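Local coordinates for phosphodiesterase (Salpingoeca rosetta, PDB 7D7P), which belongs to the cyclic nucleotide phosphodiesterase family of the HD superfamily, an all-helical fold built round a pair of metal ions, at residues L153-H158 / V174-H179; L77-Q82 / E135-L140. All coordinates share one frame; numbering follows the deposited sequence.

Overall arrangement
Followed from the N terminus, the chain leaves helix 63-76, turns at His-78 and enters helix 79-82; contact 2 then waits 52 residues, more than half of them helical, until helix 133-145 returns to pack on that turn. Contact 1 opens only after contact 2 has closed, so the two neither nest nor cross. It shuts a much shorter loop of 15 residues, joining the start of helix 155-161 to the start of helix 174-187. Their centres lie 28 Å apart and their nearest atoms about 11 Å apart, without touching. Contact 2 is a buried apolar contact of that turn and helix 79-82 with helix 133-145, whereas contact 1 is partly polar and lies beside the metal site.

Contact 1 (L153-H158 / V174-H179); sequences LTNAFH and VLENHH. With EDO (1,2-ethanediol), chain F; PEG (di(hydroxyethyl)ether), chain C.
The amide of Asn-155 is gripped at both ends by the first turn of helix 174-187, its oxygen on the backbone of Leu-175 and its nitrogen on the carboxylate of Glu-176. Leu-175 N reaches OD1 at 2.8 Å, in the carbonyl plane and on a lone pair. At the other end ND2 donates to Glu-176 OE1 over 3.0 Å in a nearly straight bond (168°), within the amide plane and on the syn lone pair of the carboxylate. The two planes stand 74° apart, yet two partners on one flat group fix its rotation. Over one face of the amide lies C4 of di(hydroxyethyl)ether, 3.3 Å from Asn-155 ND2; O4 of the same molecule weakly accepts from Val-174 N. Glu-176 reaches the amide because its chain bends at chi2 (74°).

The imidazole of His-158 meets the same helix less squarely. Val-174 CG1 and Leu-175 CD2 approach it obliquely, the latter at 3.6 Å from NE2, while O2 of 1,2-ethanediol lies at the ring edge near its plane, 3.0 Å from His-158 NE2. On the other nitrogen, ND1 is hydrogen-bonded to Ser-163. Leu-175 runs its side chain past Asn-155 in the opposite direction and brings CD1 within 3.1 Å of Leu-153 O, a tight approach to a carbonyl that also accepts a hydrogen bond from 1,2-ethanediol O1.

Two helix starts are thus stitched together by one amide that accepts from a backbone and donates to a carboxylate. The side chain of Glu-176 comes within about 4 Å of the magnesium ion and about 8 Å of the zinc ion, whose ligands are His-111, His-146, Asp-147 and Asp-260. This is consistent with Asn-155 holding the orientation of an acidic side chain close to the two-metal centre characteristic of the HD-type phosphodiesterase fold.

Contact 2 (L77-Q82 / E135-L140); sequences LHVIEQ and ELLAML
Leu-77 lays its CD1 methyl against the end of Leu-140, 3.9 Å from CD2 and almost as near to CD1, the two side chains crossing at a slant. The same methyl meets Leu-136 CD1 at 4.2 Å, so one branch of Leu-77 rests on two leucines a helical turn apart. The other branch of Leu-136, CD2, turns to the neighbouring backbone and lies 3.9 Å from Leu-77 O.

Val-79 makes the second half of the contact. Its CG1 packs on Leu-136 CD2 at 3.7 Å, the valine and leucine running about perpendicular to each other. A chi1 of -59° puts CG1 anti to the carbonyl carbon and leaves CG2 between the backbone N and the carbonyl carbon, facing Leu-140, where it meets CD1 tip to tip at 4.1 Å. A looser touch of 4.4 Å joins CG2 to Leu-137 CD1.

Between these two residues His-78 takes positive phi (70°) and ends helix 63-76 in a Schellman motif, while also standing at the N-cap of helix 79-82. That sharp turn sets Leu-77 and Val-79 on the same flank. Phe-74 touches Val-79, Leu-137 and Leu-140, and helix 109-126 adds Tyr-120, Leu-123 and Leu-116. No hydrogen bond crosses the interface: it is apolar helix packing, part of the hydrophobic core of an all-helical phosphodiesterase domain.

Contact 1 (L153-H158 / V174-H179)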
loop_
_atom_site.group_PDB
_atom_site.type_symbol
_atom_site.label_atom_id
_atom_site.label_comp_id
_atom_site.label_asym_id
_atom_site.label_seq_id
_atom_site.Cartn_x
_atom_site.Cartn_y
_atom_site.Cartn_z
ATOM N N LEU A 153 1.910 -22.078 -17.954
ATOM C CA LEU A 153 0.621 -22.293 -17.314
ATOM C C LEU A 153 0.824 -22.481 -15.817
ATOM O O LEU A 153 1.826 -23.050 -15.378
ATOM C CB LEU A 153 -0.098 -23.510 -17.912
ATOM C CG LEU A 153 -0.342 -23.439 -19.421
ATOM C CD1 LEU A 153 -0.709 -24.800 -19.982
ATOM C CD2 LEU A 153 -1.417 -22.408 -19.748
ATOM N N THR A 154 -0.136 -21.999 -15.035
ATOM C CA THR A 154 -0.012 -21.993 -13.587
ATOM C C THR A 154 -0.508 -23.310 -12.984
ATOM O O THR A 154 -1.077 -24.167 -13.664
ATOM C CB THR A 154 -0.783 -20.813 -12.993
ATOM O OG1 THR A 154 -0.417 -20.646 -11.618
ATOM C CG2 THR A 154 -2.274 -21.060 -13.077
ATOM N N ASN A 155 -0.277 -23.459 -11.677
ATOM C CA ASN A 155 -0.722 -24.657 -10.971
ATOM C C ASN A 155 -2.238 -24.787 -10.995
ATOM O O ASN A 155 -2.771 -25.902 -11.068
ATOM C CB ASN A 155 -0.225 -24.634 -9.526
ATOM C CG ASN A 155 1.184 -25.174 -9.386
ATOM O OD1 ASN A 155 1.607 -26.040 -10.150
ATOM N ND2 ASN A 155 1.908 -24.685 -8.385
ATOM N N ALA A 156 -2.950 -23.659 -10.916
ATOM C CA ALA A 156 -4.409 -23.695 -10.939
ATOM C C ALA A 156 -4.927 -24.298 -12.238
ATOM O O ALA A 156 -5.938 -25.009 -12.239
ATOM C CB ALA A 156 -4.970 -22.287 -10.738
ATOM N N PHE A 157 -4.242 -24.034 -13.354
ATOM C CA PHE A 157 -4.646 -24.635 -14.621
ATOM C C PHE A 157 -4.544 -26.153 -14.564
ATOM O O PHE A 157 -5.451 -26.865 -15.008
ATOM C CB PHE A 157 -3.797 -24.090 -15.772
ATOM C CG PHE A 157 -4.029 -24.807 -17.072
ATOM C CD1 PHE A 157 -5.054 -24.415 -17.917
ATOM C CD2 PHE A 157 -3.244 -25.888 -17.436
ATOM C CE1 PHE A 157 -5.281 -25.081 -19.105
ATOM C CE2 PHE A 157 -3.468 -26.559 -18.619
ATOM C CZ PHE A 157 -4.486 -26.155 -19.456
ATOM N N HIS A 158 -3.432 -26.668 -14.033
ATOM C CA HIS A 158 -3.252 -28.114 -13.961
ATOM C C HIS A 158 -4.312 -28.757 -13.079
ATOM O O HIS A 158 -4.891 -29.787 -13.444
ATOM C CB HIS A 158 -1.851 -28.446 -13.451
ATOM C CG HIS A 158 -0.783 -28.267 -14.483
ATOM N ND1 HIS A 158 -0.501 -29.225 -15.433
ATOM C CD2 HIS A 158 0.057 -27.235 -14.728
ATOM C CE1 HIS A 158 0.473 -28.795 -16.212
ATOM N NE2 HIS A 158 0.830 -27.589 -15.805
ATOM N N VAL A 174 2.144 -28.824 -7.946
ATOM C CA VAL A 174 2.249 -29.681 -9.129
ATOM C C VAL A 174 3.485 -29.327 -9.949
ATOM O O VAL A 174 4.322 -30.184 -10.251
ATOM C CB VAL A 174 0.969 -29.584 -9.978
ATOM C CG1 VAL A 174 1.128 -30.352 -11.274
ATOM C CG2 VAL A 174 -0.236 -30.099 -9.190
ATOM N N LEU A 175 3.611 -28.053 -10.325
ATOM C CA LEU A 175 4.726 -27.638 -11.173
ATOM C C LEU A 175 6.058 -27.756 -10.445
ATOM O O LEU A 175 7.040 -28.245 -11.015
ATOM C CB LEU A 175 4.516 -26.204 -11.654
ATOM C CG LEU A 175 3.492 -25.998 -12.766
ATOM C CD1 LEU A 175 3.368 -24.524 -13.086
ATOM C CD2 LEU A 175 3.885 -26.794 -13.997
ATOM N N GLU A 176 6.111 -27.300 -9.191
ATOM C CA GLU A 176 7.369 -27.302 -8.448
ATOM C C GLU A 176 7.867 -28.721 -8.202
ATOM O O GLU A 176 9.075 -28.981 -8.273
ATOM C CB GLU A 176 7.196 -26.549 -7.127
ATOM C CG GLU A 176 6.926 -25.053 -7.286
ATOM C CD GLU A 176 5.512 -24.747 -7.767
ATOM O OE1 GLU A 176 4.606 -25.580 -7.546
ATOM O OE2 GLU A 176 5.306 -23.674 -8.375
ATOM N N ASN A 177 6.957 -29.651 -7.905
ATOM C CA ASN A 177 7.348 -31.055 -7.815
ATOM C C ASN A 177 7.907 -31.548 -9.142
ATOM O O ASN A 177 8.885 -32.307 -9.175
ATOM C CB ASN A 177 6.152 -31.907 -7.390
ATOM C CG ASN A 177 6.072 -32.094 -5.891
ATOM O OD1 ASN A 177 7.042 -32.506 -5.255
ATOM N ND2 ASN A 177 4.913 -31.795 -5.316
ATOM N N HIS A 178 7.302 -31.113 -10.248
ATOM C CA HIS A 178 7.773 -31.497 -11.574
ATOM C C HIS A 178 9.155 -30.923 -11.860
ATOM O O HIS A 178 10.011 -31.610 -12.432
ATOM C CB HIS A 178 6.765 -31.027 -12.623
ATOM C CG HIS A 178 7.146 -31.358 -14.031
ATOM N ND1 HIS A 178 7.403 -32.643 -14.452
ATOM C CD2 HIS A 178 7.284 -30.568 -15.124
ATOM C CE1 HIS A 178 7.696 -32.633 -15.741
ATOM N NE2 HIS A 178 7.633 -31.386 -16.172
ATOM N N HIS A 179 9.385 -29.664 -11.473
ATOM C CA HIS A 179 10.686 -29.040 -11.687
ATOM C C HIS A 179 11.775 -29.779 -10.924
ATOM O O HIS A 179 12.834 -30.100 -11.477
ATOM C CB HIS A 179 10.645 -27.570 -11.259
ATOM C CG HIS A 179 9.581 -26.764 -11.937
ATOM N ND1 HIS A 179 9.232 -26.947 -13.257
ATOM C CD2 HIS A 179 8.792 -25.764 -11.473
ATOM C CE1 HIS A 179 8.271 -26.096 -13.577
ATOM N NE2 HIS A 179 7.987 -25.368 -12.512
HETATM C C1 EDO F . 2.772 -25.473 -17.352
HETATM O O1 EDO F . 3.680 -24.495 -16.831
HETATM C C2 EDO F . 3.466 -26.824 -17.493
HETATM O O2 EDO F . 2.626 -27.706 -18.245
HETATM C C2 PEG C . -0.038 -26.630 -3.259
HETATM O O2 PEG C . -0.080 -25.518 -4.108
HETATM C C3 PEG C . -0.981 -25.651 -5.171
HETATM C C4 PEG C . -0.238 -26.179 -6.398
HETATM O O4 PEG C . -0.606 -27.503 -6.681
#

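Contact 2 (L77-Q82 / E135-L140)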
loop_
_atom_site.group_PDB
_atom_site.type_symbol
_atom_site.label_atom_id
_atom_site.label_comp_id
_atom_site.label_asym_id
_atom_site.label_seq_id
_atom_site.Cartn_x
_atom_site.Cartn_y
_atom_site.Cartn_z
ATOM N N LEU A 77 32.653 -18.460 -7.296
ATOM C CA LEU A 77 32.253 -18.911 -5.967
ATOM C C LEU A 77 33.070 -20.099 -5.474
ATOM O O LEU A 77 32.815 -20.582 -4.365
ATOM C CB LEU A 77 30.764 -19.267 -5.952
ATOM C CG LEU A 77 29.814 -18.075 -6.059
ATOM C CD1 LEU A 77 28.371 -18.538 -6.178
ATOM C CD2 LEU A 77 29.994 -17.150 -4.861
ATOM N N HIS A 78 34.025 -20.577 -6.273
ATOM C CA HIS A 78 34.993 -21.617 -5.929
ATOM C C HIS A 78 34.378 -23.004 -5.788
ATOM O O HIS A 78 35.044 -23.916 -5.282
ATOM C CB HIS A 78 35.764 -21.272 -4.647
ATOM C CG HIS A 78 36.390 -19.912 -4.664
ATOM N ND1 HIS A 78 37.414 -19.574 -5.523
ATOM C CD2 HIS A 78 36.137 -18.803 -3.927
ATOM C CE1 HIS A 78 37.762 -18.317 -5.318
ATOM N NE2 HIS A 78 37.004 -17.826 -4.354
ATOM N N VAL A 79 33.138 -23.207 -6.242
ATOM C CA VAL A 79 32.515 -24.520 -6.082
ATOM C C VAL A 79 33.117 -25.532 -7.049
ATOM O O VAL A 79 33.112 -26.740 -6.774
ATOM C CB VAL A 79 30.987 -24.423 -6.248
ATOM C CG1 VAL A 79 30.405 -23.466 -5.222
ATOM C CG2 VAL A 79 30.624 -23.987 -7.657
ATOM N N ILE A 80 33.642 -25.074 -8.186
ATOM C CA ILE A 80 34.269 -25.988 -9.139
ATOM C C ILE A 80 35.487 -26.656 -8.510
ATOM O O ILE A 80 35.653 -27.880 -8.582
ATOM C CB ILE A 80 34.638 -25.244 -10.436
ATOM C CG1 ILE A 80 33.373 -24.825 -11.186
ATOM C CG2 ILE A 80 35.524 -26.110 -11.322
ATOM C CD1 ILE A 80 33.641 -24.111 -12.496
ATOM N N GLU A 81 36.351 -25.866 -7.871
ATOM C CA GLU A 81 37.549 -26.439 -7.266
ATOM C C GLU A 81 37.250 -27.130 -5.942
ATOM O O GLU A 81 37.929 -28.102 -5.594
ATOM C CB GLU A 81 38.618 -25.360 -7.080
ATOM C CG GLU A 81 38.265 -24.270 -6.089
ATOM C CD GLU A 81 39.327 -23.188 -6.023
ATOM O OE1 GLU A 81 39.921 -22.873 -7.078
ATOM O OE2 GLU A 81 39.570 -22.653 -4.919
ATOM N N GLN A 82 36.235 -26.669 -5.204
ATOM C CA GLN A 82 35.917 -27.286 -3.920
ATOM C C GLN A 82 35.347 -28.690 -4.087
ATOM O O GLN A 82 35.497 -29.527 -3.189
ATOM C CB GLN A 82 34.934 -26.410 -3.139
ATOM C CG GLN A 82 35.567 -25.194 -2.474
ATOM C CD GLN A 82 36.463 -25.558 -1.307
ATOM O OE1 GLN A 82 36.121 -26.410 -0.486
ATOM N NE2 GLN A 82 37.620 -24.910 -1.227
ATOM N N GLU A 135 25.759 -26.661 0.586
ATOM C CA GLU A 135 24.532 -25.891 0.403
ATOM C C GLU A 135 24.702 -24.804 -0.652
ATOM O O GLU A 135 23.741 -24.470 -1.353
ATOM C CB GLU A 135 24.090 -25.280 1.735
ATOM C CG GLU A 135 23.646 -26.306 2.772
ATOM C CD GLU A 135 23.606 -25.743 4.180
ATOM O OE1 GLU A 135 24.067 -24.597 4.384
ATOM O OE2 GLU A 135 23.121 -26.452 5.088
ATOM N N LEU A 136 25.907 -24.248 -0.785
ATOM C CA LEU A 136 26.152 -23.255 -1.826
ATOM C C LEU A 136 26.021 -23.874 -3.211
ATOM O O LEU A 136 25.357 -23.315 -4.093
ATOM C CB LEU A 136 27.536 -22.631 -1.645
ATOM C CG LEU A 136 27.961 -21.604 -2.695
ATOM C CD1 LEU A 136 27.021 -20.406 -2.693
ATOM C CD2 LEU A 136 29.403 -21.165 -2.464
ATOM N N LEU A 137 26.653 -25.034 -3.420
ATOM C CA LEU A 137 26.499 -25.747 -4.684
ATOM C C LEU A 137 25.041 -26.109 -4.936
ATOM O O LEU A 137 24.561 -26.024 -6.072
ATOM C CB LEU A 137 27.373 -27.002 -4.686
ATOM C CG LEU A 137 27.232 -27.958 -5.873
ATOM C CD1 LEU A 137 27.682 -27.288 -7.165
ATOM C CD2 LEU A 137 28.016 -29.241 -5.627
ATOM N N ALA A 138 24.318 -26.505 -3.883
ATOM C CA ALA A 138 22.910 -26.856 -4.039
ATOM C C ALA A 138 22.065 -25.654 -4.444
ATOM O O ALA A 138 21.102 -25.804 -5.205
ATOM C CB ALA A 138 22.371 -27.461 -2.742
ATOM N N MET A 139 22.397 -24.461 -3.945
ATOM C CA MET A 139 21.609 -23.282 -4.290
ATOM C C MET A 139 21.799 -22.897 -5.752
ATOM O O MET A 139 20.859 -22.426 -6.402
ATOM C CB MET A 139 21.974 -22.118 -3.371
ATOM C CG MET A 139 21.531 -22.320 -1.927
ATOM S SD MET A 139 19.748 -22.561 -1.784
ATOM C CE MET A 139 19.169 -20.922 -2.221
ATOM N N LEU A 140 23.009 -23.093 -6.288
ATOM C CA LEU A 140 23.251 -22.796 -7.698
ATOM C C LEU A 140 22.474 -23.743 -8.604
ATOM O O LEU A 140 21.883 -23.312 -9.601
ATOM C CB LEU A 140 24.748 -22.871 -8.005
ATOM C CG LEU A 140 25.677 -21.948 -7.212
ATOM C CD1 LEU A 140 27.090 -21.972 -7.792
ATOM C CD2 LEU A 140 25.133 -20.530 -7.173
#